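Local atomic coordinates of ATP/GTP-binding site-containing protein A (PDB entry 6NTR), a protein that functions in the periplasm of Brucella abortus to maintain the integrity of the cell envelope. Residues V163-Q168 and Q186-T191. Sequence-based numbering, arbitrary orientation.
Sequences VVVGKQ and QVWPVT
Val164 and Thr191 form an antiparallel hydrogen-bonded pair in the barrel-like beta-structure of this EipB-like protein, where strand 159-165 runs beside strand 187-195. Val164 N donates to Thr191 O at 3.0 Å. Thr191 N returns a nearly straight bond to Val164 O at 3.1 Å. Beyond the non-hydrogen-bonded pair Val165-Val190, Gly166 N gives a third hydrogen bond to Pro189 O at 3.2 Å. The proline has no N-H to give back, and its ring packs instead against the departing loop, with Pro189 CD 3.1 Å from Lys167 O.

On the face of Val165 and Val190, Val163 CG1 meets Val190 CG1 at 3.9 Å, and Val165 CG1, turned anti to its own backbone N (chi1 -168°), packs against Trp188 CB. Past the last bridge, the extended side chain of Gln168 runs alongside the indole, its amide plane turned 74° from the ring, and Gln168 CG comes within 3.1 Å of Trp188 NE1.

Helix 126-138 lies over the buried side that carries Val163, Val190 and the indole, Leu133 touching both valines while Ala137 and Glu138 touch Trp188. Strand 207-214 pairs antiparallel with 187-195, Trp188 bonding through its backbone to Leu213 and Val190 forming a backbone hydrogen bond with Phe211.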
loop_
_atom_site.group_PDB
_atom_site.type_symbol
_atom_site.label_atom_id
_atom_site.label_comp_id
_atom_site.label_asym_id
_atom_site.label_seq_id
_atom_site.Cartn_x
_atom_site.Cartn_y
_atom_site.Cartn_z
ATOM N N VAL A 163 -5.467 -12.604 2.384
ATOM C CA VAL A 163 -5.965 -11.713 3.399
ATOM C C VAL A 163 -6.468 -12.464 4.617
ATOM O O VAL A 163 -7.190 -13.416 4.479
ATOM C CB VAL A 163 -7.125 -10.878 2.846
ATOM C CG1 VAL A 163 -7.633 -9.911 3.879
ATOM C CG2 VAL A 163 -6.721 -10.151 1.581
ATOM N N VAL A 164 -6.067 -12.038 5.805
ATOM C CA VAL A 164 -6.520 -12.627 7.045
ATOM C C VAL A 164 -7.138 -11.505 7.864
ATOM O O VAL A 164 -6.492 -10.513 8.125
ATOM C CB VAL A 164 -5.374 -13.289 7.822
ATOM C CG1 VAL A 164 -5.852 -13.782 9.171
ATOM C CG2 VAL A 164 -4.771 -14.424 7.027
ATOM N N VAL A 165 -8.389 -11.674 8.279
ATOM C CA VAL A 165 -9.114 -10.666 9.043
ATOM C C VAL A 165 -9.426 -11.206 10.437
ATOM O O VAL A 165 -9.675 -12.401 10.610
ATOM C CB VAL A 165 -10.405 -10.264 8.295
ATOM C CG1 VAL A 165 -11.025 -9.039 8.892
ATOM C CG2 VAL A 165 -10.118 -10.062 6.836
ATOM N N GLY A 166 -9.408 -10.313 11.433
ATOM C CA GLY A 166 -9.741 -10.634 12.798
ATOM C C GLY A 166 -11.049 -10.006 13.243
ATOM O O GLY A 166 -11.899 -9.627 12.429
ATOM N N LYS A 167 -11.248 -9.950 14.549
ATOM C CA LYS A 167 -12.476 -9.407 15.101
ATOM C C LYS A 167 -12.494 -7.897 15.202
ATOM O O LYS A 167 -11.478 -7.279 15.441
ATOM C CB LYS A 167 -12.794 -10.042 16.455
ATOM C CG LYS A 167 -11.897 -9.613 17.591
ATOM C CD LYS A 167 -12.294 -10.275 18.897
ATOM C CE LYS A 167 -11.307 -11.367 19.273
ATOM N NZ LYS A 167 -10.249 -10.902 20.208
ATOM N N GLN A 168 -13.660 -7.305 15.023
ATOM C CA GLN A 168 -13.765 -5.870 15.117
ATOM C C GLN A 168 -13.448 -5.430 16.525
ATOM O O GLN A 168 -13.936 -5.999 17.474
ATOM C CB GLN A 168 -15.165 -5.416 14.741
ATOM C CG GLN A 168 -15.554 -5.759 13.318
ATOM C CD GLN A 168 -17.008 -5.477 13.035
ATOM O OE1 GLN A 168 -17.575 -4.530 13.562
ATOM N NE2 GLN A 168 -17.626 -6.311 12.206
ATOM N N GLN A 186 -15.377 1.130 14.680
ATOM C CA GLN A 186 -14.749 -0.178 14.720
ATOM C C GLN A 186 -13.700 -0.357 13.641
ATOM O O GLN A 186 -13.779 0.259 12.608
ATOM C CB GLN A 186 -15.800 -1.271 14.567
ATOM C CG GLN A 186 -16.763 -1.400 15.725
ATOM C CD GLN A 186 -16.170 -2.133 16.899
ATOM O OE1 GLN A 186 -15.421 -3.080 16.736
ATOM N NE2 GLN A 186 -16.510 -1.698 18.092
ATOM N N VAL A 187 -12.736 -1.226 13.889
ATOM C CA VAL A 187 -11.704 -1.528 12.922
ATOM C C VAL A 187 -11.557 -3.026 12.816
ATOM O O VAL A 187 -12.017 -3.755 13.669
ATOM C CB VAL A 187 -10.337 -0.952 13.306
ATOM C CG1 VAL A 187 -10.417 0.543 13.535
ATOM C CG2 VAL A 187 -9.775 -1.664 14.519
ATOM N N TRP A 188 -10.962 -3.481 11.730
ATOM C CA TRP A 188 -10.700 -4.886 11.541
ATOM C C TRP A 188 -9.207 -5.046 11.489
ATOM O O TRP A 188 -8.547 -4.300 10.792
ATOM C CB TRP A 188 -11.219 -5.362 10.198
ATOM C CG TRP A 188 -12.670 -5.488 10.082
ATOM C CD1 TRP A 188 -13.459 -6.416 10.674
ATOM C CD2 TRP A 188 -13.526 -4.686 9.282
ATOM N NE1 TRP A 188 -14.755 -6.231 10.313
ATOM C CE2 TRP A 188 -14.826 -5.172 9.453
ATOM C CE3 TRP A 188 -13.322 -3.598 8.440
ATOM C CZ2 TRP A 188 -15.915 -4.606 8.818
ATOM C CZ3 TRP A 188 -14.392 -3.045 7.817
ATOM C CH2 TRP A 188 -15.676 -3.543 8.003
ATOM N N PRO A 189 -8.652 -5.980 12.262
ATOM C CA PRO A 189 -7.218 -6.166 12.094
ATOM C C PRO A 189 -7.057 -6.854 10.761
ATOM O O PRO A 189 -7.808 -7.766 10.487
ATOM C CB PRO A 189 -6.851 -7.097 13.235
ATOM C CG PRO A 189 -7.934 -6.926 14.237
ATOM C CD PRO A 189 -9.169 -6.700 13.432
ATOM N N VAL A 190 -6.107 -6.431 9.941
ATOM C CA VAL A 190 -5.938 -7.044 8.635
ATOM C C VAL A 190 -4.466 -7.310 8.410
ATOM O O VAL A 190 -3.623 -6.444 8.671
ATOM C CB VAL A 190 -6.515 -6.177 7.507
ATOM C CG1 VAL A 190 -6.594 -6.986 6.251
ATOM C CG2 VAL A 190 -7.876 -5.662 7.875
ATOM N N THR A 191 -4.164 -8.519 7.954
ATOM C CA THR A 191 -2.839 -8.920 7.517
ATOM C C THR A 191 -2.940 -9.298 6.048
ATOM O O THR A 191 -3.764 -10.134 5.675
ATOM C CB THR A 191 -2.309 -10.090 8.357
ATOM O OG1 THR A 191 -2.174 -9.686 9.724
ATOM C CG2 THR A 191 -0.964 -10.555 7.855
#